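Local coordinates for protein LBCATS-a (Synthetic construct, PDB 5EY5) that probably acts as a tryptophan synthase alpha subunit, splitting indole-3-glycerol phosphate into indole and glyceraldehyde 3-phosphate, and here holds sn-glycerol-3-phosphate, at residues A[109-114]-A[140-145]; A[134-139]-A[150-155]. All blocks are in the same frame, centred on the assembly; numbering follows the deposited sequence.

Contact 1: residues A[109-114]-A[140-145]; sequences YGIERF and AAAAEK
The first turn of helix 111-121 comes up against the middle of helix 137-146, with Glu112 CA and Ala142 CA 5.5 Å apart. No hydrogen bond crosses. The buried methyl of Ala142 points toward the other helix, its CB resting 4.2 Å from Glu112 CA; a side chain this short lets the helices draw close. Ile111 flanks the same methyl: its CG2 branch, anti to the backbone N, reaches across to Ala142 CB at 4.4 Å. Val115, a turn further along helix 111-121, also packs on Ala142. On the solvent side, Glu112 OE2 and Lys145 NZ stay 6.3 Å apart, too far for a salt bridge, though their opposite charges may still attract weakly. Behind the interface, Gly110 ends helix 103-109 with a phi of 117° and N-caps the next helix. Its O accepts Phe114 N at 2.7 Å. Arg113 folds back over this break: NH1 donates to Tyr109 O at 2.8 Å, with an N-H...O angle of 148°, and also sits 3.4 Å above the centre of the Tyr109 ring. Tyr109 OH bonds to Asp79 of helix 78-91, which probably limits the ring's movement. Such side-by-side packing of successive outer helices is characteristic of the (beta/alpha)8 barrel, where they form the shell round the strands.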
loop_
_atom_site.group_PDB
_atom_site.type_symbol
_atom_site.label_atom_id
_atom_site.label_comp_id
_atom_site.label_asym_id
_atom_site.label_seq_id
_atom_site.Cartn_x
_atom_site.Cartn_y
_atom_site.Cartn_z
ATOM N N TYR A 109 11.054 8.123 41.591
ATOM C CA TYR A 109 11.659 7.942 42.908
ATOM C C TYR A 109 10.791 8.587 43.972
ATOM O O TYR A 109 10.542 7.995 45.028
ATOM C CB TYR A 109 13.076 8.532 42.968
ATOM C CG TYR A 109 13.871 8.077 44.197
ATOM C CD1 TYR A 109 14.741 6.988 44.121
ATOM C CD2 TYR A 109 13.741 8.723 45.424
ATOM C CE1 TYR A 109 15.476 6.558 45.222
ATOM C CE2 TYR A 109 14.476 8.301 46.538
ATOM C CZ TYR A 109 15.344 7.218 46.426
ATOM O OH TYR A 109 16.054 6.764 47.521
ATOM N N GLY A 110 10.288 9.787 43.685
ATOM C CA GLY A 110 9.497 10.553 44.624
ATOM C C GLY A 110 10.283 11.815 44.896
ATOM O O GLY A 110 11.415 11.730 45.374
ATOM N N ILE A 111 9.718 12.979 44.567
ATOM C CA ILE A 111 10.510 14.211 44.535
ATOM C C ILE A 111 11.084 14.516 45.915
ATOM O O ILE A 111 12.302 14.668 46.090
ATOM C CB ILE A 111 9.657 15.382 44.017
ATOM C CG1 ILE A 111 9.326 15.189 42.535
ATOM C CG2 ILE A 111 10.367 16.685 44.233
ATOM C CD1 ILE A 111 8.375 16.237 41.997
ATOM N N GLU A 112 10.207 14.634 46.911
ATOM C CA GLU A 112 10.670 14.954 48.256
ATOM C C GLU A 112 11.513 13.819 48.818
ATOM O O GLU A 112 12.535 14.056 49.473
ATOM C CB GLU A 112 9.476 15.257 49.160
ATOM C CG GLU A 112 8.338 14.251 49.044
ATOM C CD GLU A 112 8.318 13.245 50.185
ATOM O OE1 GLU A 112 7.500 12.300 50.135
ATOM O OE2 GLU A 112 9.118 13.401 51.133
ATOM N N ARG A 113 11.117 12.576 48.543
ATOM C CA ARG A 113 11.911 11.443 48.995
ATOM C C ARG A 113 13.306 11.470 48.389
ATOM O O ARG A 113 14.275 11.024 49.022
ATOM C CB ARG A 113 11.186 10.144 48.649
ATOM C CG ARG A 113 12.006 8.907 48.842
ATOM C CD ARG A 113 11.202 7.667 48.486
ATOM N NE ARG A 113 12.036 6.479 48.574
ATOM C CZ ARG A 113 12.326 5.685 47.552
ATOM N NH1 ARG A 113 11.834 5.935 46.347
ATOM N NH2 ARG A 113 13.111 4.635 47.739
ATOM N N PHE A 114 13.429 11.994 47.169
ATOM C CA PHE A 114 14.721 12.030 46.494
ATOM C C PHE A 114 15.624 13.107 47.082
ATOM O O PHE A 114 16.803 12.862 47.360
ATOM C CB PHE A 114 14.526 12.261 44.995
ATOM C CG PHE A 114 15.798 12.568 44.275
ATOM C CD1 PHE A 114 16.680 11.561 43.948
ATOM C CD2 PHE A 114 16.127 13.861 43.957
ATOM C CE1 PHE A 114 17.857 11.844 43.295
ATOM C CE2 PHE A 114 17.323 14.149 43.311
ATOM C CZ PHE A 114 18.174 13.139 42.977
ATOM N N ALA A 140 12.169 22.428 43.447
ATOM C CA ALA A 140 12.840 23.581 44.040
ATOM C C ALA A 140 12.442 23.786 45.497
ATOM O O ALA A 140 13.279 24.178 46.317
ATOM C CB ALA A 140 12.533 24.839 43.228
ATOM N N ALA A 141 11.180 23.536 45.843
ATOM C CA ALA A 141 10.772 23.716 47.233
ATOM C C ALA A 141 11.349 22.619 48.126
ATOM O O ALA A 141 11.755 22.883 49.261
ATOM C CB ALA A 141 9.249 23.762 47.332
ATOM N N ALA A 142 11.395 21.382 47.633
ATOM C CA ALA A 142 12.040 20.318 48.393
ATOM C C ALA A 142 13.532 20.583 48.548
ATOM O O ALA A 142 14.097 20.387 49.631
ATOM C CB ALA A 142 11.797 18.969 47.716
ATOM N N ALA A 143 14.193 21.011 47.470
ATOM C CA ALA A 143 15.609 21.343 47.563
ATOM C C ALA A 143 15.840 22.416 48.612
ATOM O O ALA A 143 16.765 22.312 49.424
ATOM C CB ALA A 143 16.149 21.803 46.209
ATOM N N GLU A 144 15.014 23.469 48.596
ATOM C CA GLU A 144 15.159 24.539 49.577
ATOM C C GLU A 144 14.918 24.015 50.986
ATOM O O GLU A 144 15.653 24.350 51.919
ATOM C CB GLU A 144 14.195 25.682 49.251
ATOM N N LYS A 145 13.905 23.166 51.147
ATOM C CA LYS A 145 13.629 22.557 52.441
ATOM C C LYS A 145 14.842 21.807 52.992
ATOM O O LYS A 145 15.076 21.816 54.205
ATOM C CB LYS A 145 12.421 21.623 52.313
ATOM C CG LYS A 145 11.811 21.186 53.631
ATOM C CD LYS A 145 10.750 20.114 53.421
ATOM C CE LYS A 145 10.210 19.616 54.757
ATOM N NZ LYS A 145 9.057 18.679 54.592
#

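Contact 2: residues A[134-139]-A[150-155]; sequences EEAADL and LIFLVA
The backbone N of Leu150 hydrogen-bonds to Ser171 OG, tying down the strand residue whose side chain reaches out to Leu139 of the helix. Across the contact itself everything is apolar. Leu150 CD1 meets the branch point of Leu139, CG, at 4.4 Å, while the other methyl, CD2, lies over one face of the Phe152 ring, 3.2 Å from its plane and displaced from the centre. The ring is approached differently by Ala136, whose methyl comes edge-on, close to the plane of the ring, with CB 3.7 Å from Phe152 CZ and 3.9 Å from Phe152 CE2. With CG opposite the carbonyl carbon (chi1 -73°), the ring projects toward the start of the helix, where Ala136 is the N-cap residue. Ile166 of helix 160-169 also packs on Phe152. Just before the helix, Glu134 forms a salt bridge with Arg162, and Glu135 forms one with a basic side chain of another protein chain. The four touching residues are buried, and the Phe152 side chain lies about 13 Å from the bound sn-glycerol-3-phosphate. This is the hydrophobic layer between helix and following strand in a beta-alpha-beta unit of a TIM barrel, here 125-127, 137-146 and 149-154.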
loop_
_atom_site.group_PDB
_atom_site.type_symbol
_atom_site.label_atom_id
_atom_site.label_comp_id
_atom_site.label_asym_id
_atom_site.label_seq_id
_atom_site.Cartn_x
_atom_site.Cartn_y
_atom_site.Cartn_z
ATOM N N GLU A 134 9.885 26.849 35.024
ATOM C CA GLU A 134 8.426 26.817 35.038
ATOM C C GLU A 134 7.877 25.456 35.462
ATOM O O GLU A 134 6.729 25.377 35.917
ATOM C CB GLU A 134 7.865 27.219 33.670
ATOM C CG GLU A 134 8.516 28.460 33.064
ATOM C CD GLU A 134 9.774 28.130 32.274
ATOM O OE1 GLU A 134 9.712 28.129 31.026
ATOM O OE2 GLU A 134 10.819 27.856 32.899
ATOM N N GLU A 135 8.668 24.395 35.343
ATOM C CA GLU A 135 8.260 23.057 35.759
ATOM C C GLU A 135 8.939 22.606 37.047
ATOM O O GLU A 135 8.668 21.495 37.520
ATOM C CB GLU A 135 8.573 22.039 34.655
ATOM C CG GLU A 135 8.208 22.478 33.249
ATOM C CD GLU A 135 6.711 22.470 33.017
ATOM O OE1 GLU A 135 5.967 22.209 33.985
ATOM O OE2 GLU A 135 6.281 22.718 31.870
ATOM N N ALA A 136 9.822 23.426 37.620
ATOM C CA ALA A 136 10.667 23.007 38.729
ATOM C C ALA A 136 10.124 23.417 40.097
ATOM O O ALA A 136 10.829 23.268 41.097
ATOM C CB ALA A 136 12.079 23.563 38.547
ATOM N N ALA A 137 8.891 23.916 40.174
ATOM C CA ALA A 137 8.389 24.414 41.454
ATOM C C ALA A 137 8.477 23.354 42.553
ATOM O O ALA A 137 8.905 23.651 43.677
ATOM C CB ALA A 137 6.950 24.914 41.298
ATOM N N ASP A 138 8.071 22.113 42.254
ATOM C CA ASP A 138 8.057 21.066 43.279
ATOM C C ASP A 138 9.473 20.703 43.729
ATOM O O ASP A 138 9.763 20.663 44.930
ATOM C CB ASP A 138 7.333 19.817 42.764
ATOM C CG ASP A 138 5.818 19.997 42.661
ATOM O OD1 ASP A 138 5.175 19.178 41.966
ATOM O OD2 ASP A 138 5.270 20.945 43.266
ATOM N N LEU A 139 10.359 20.398 42.780
ATOM C CA LEU A 139 11.730 20.043 43.137
ATOM C C LEU A 139 12.420 21.188 43.874
ATOM O O LEU A 139 13.168 20.962 44.833
ATOM C CB LEU A 139 12.516 19.646 41.883
ATOM C CG LEU A 139 13.971 19.180 42.111
ATOM C CD1 LEU A 139 14.032 17.980 43.027
ATOM C CD2 LEU A 139 14.697 18.870 40.800
ATOM N N LEU A 150 19.949 23.706 43.521
ATOM C CA LEU A 150 19.369 23.370 42.229
ATOM C C LEU A 150 20.060 24.250 41.193
ATOM O O LEU A 150 19.826 25.464 41.142
ATOM C CB LEU A 150 17.858 23.583 42.257
ATOM C CG LEU A 150 17.004 22.831 41.246
ATOM C CD1 LEU A 150 15.547 23.227 41.423
ATOM C CD2 LEU A 150 17.481 23.117 39.840
ATOM N N ILE A 151 20.925 23.651 40.388
ATOM C CA ILE A 151 21.704 24.381 39.396
ATOM C C ILE A 151 20.963 24.371 38.065
ATOM O O ILE A 151 20.706 23.301 37.498
ATOM C CB ILE A 151 23.096 23.763 39.242
ATOM C CG1 ILE A 151 23.844 23.830 40.583
ATOM C CG2 ILE A 151 23.850 24.450 38.101
ATOM C CD1 ILE A 151 24.398 22.506 41.036
ATOM N N PHE A 152 20.631 25.558 37.552
ATOM C CA PHE A 152 19.926 25.675 36.276
ATOM C C PHE A 152 20.881 26.099 35.163
ATOM O O PHE A 152 21.843 26.842 35.397
ATOM C CB PHE A 152 18.768 26.676 36.377
ATOM C CG PHE A 152 17.576 26.168 37.157
ATOM C CD1 PHE A 152 17.369 26.555 38.468
ATOM C CD2 PHE A 152 16.659 25.306 36.568
ATOM C CE1 PHE A 152 16.269 26.096 39.179
ATOM C CE2 PHE A 152 15.552 24.842 37.271
ATOM C CZ PHE A 152 15.355 25.231 38.575
ATOM N N LEU A 153 20.603 25.615 33.946
ATOM C CA LEU A 153 21.399 25.927 32.758
ATOM C C LEU A 153 20.894 27.181 32.057
ATOM O O LEU A 153 19.686 27.443 31.998
ATOM C CB LEU A 153 21.378 24.774 31.753
ATOM C CG LEU A 153 22.240 23.550 32.037
ATOM C CD1 LEU A 153 22.077 23.144 33.483
ATOM C CD2 LEU A 153 21.848 22.386 31.097
ATOM N N VAL A 154 21.832 27.945 31.510
ATOM C CA VAL A 154 21.538 29.107 30.685
ATOM C C VAL A 154 22.242 28.902 29.358
ATOM O O VAL A 154 23.442 28.594 29.325
ATOM C CB VAL A 154 21.984 30.417 31.353
ATOM C CG1 VAL A 154 21.678 31.608 30.432
ATOM C CG2 VAL A 154 21.281 30.583 32.684
ATOM N N ALA A 155 21.515 29.040 28.300
ATOM C CA ALA A 155 22.035 28.766 26.975
ATOM C C ALA A 155 22.279 30.057 26.214
ATOM O O ALA A 155 21.685 31.098 26.514
ATOM C CB ALA A 155 21.058 27.880 26.196
#

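How the contacts relate
Helix 137-146 belongs to both contacts, whose centres are 13 Å apart on the same side of the chain's centre. Contact 2 seats its N-terminal part on strand 149-154 of the barrel wall; contact 1 sets its middle, at Ala142, beside helix 111-121 in the outer shell. The segments alternate along the chain: 109-114, 134-139, 140-145, 150-155. The two contacts also touch, since Ile111 CG2 packs 3.8 Å from Leu139 CA and Leu150 CD1 lies 3.8 Å from Ala140 CA. Helix-helix and helix-strand packing thus adjoin through Ile111, Leu139 and Leu150, linking neighbouring units of the eight-stranded parallel barrel that carries the ligand pocket.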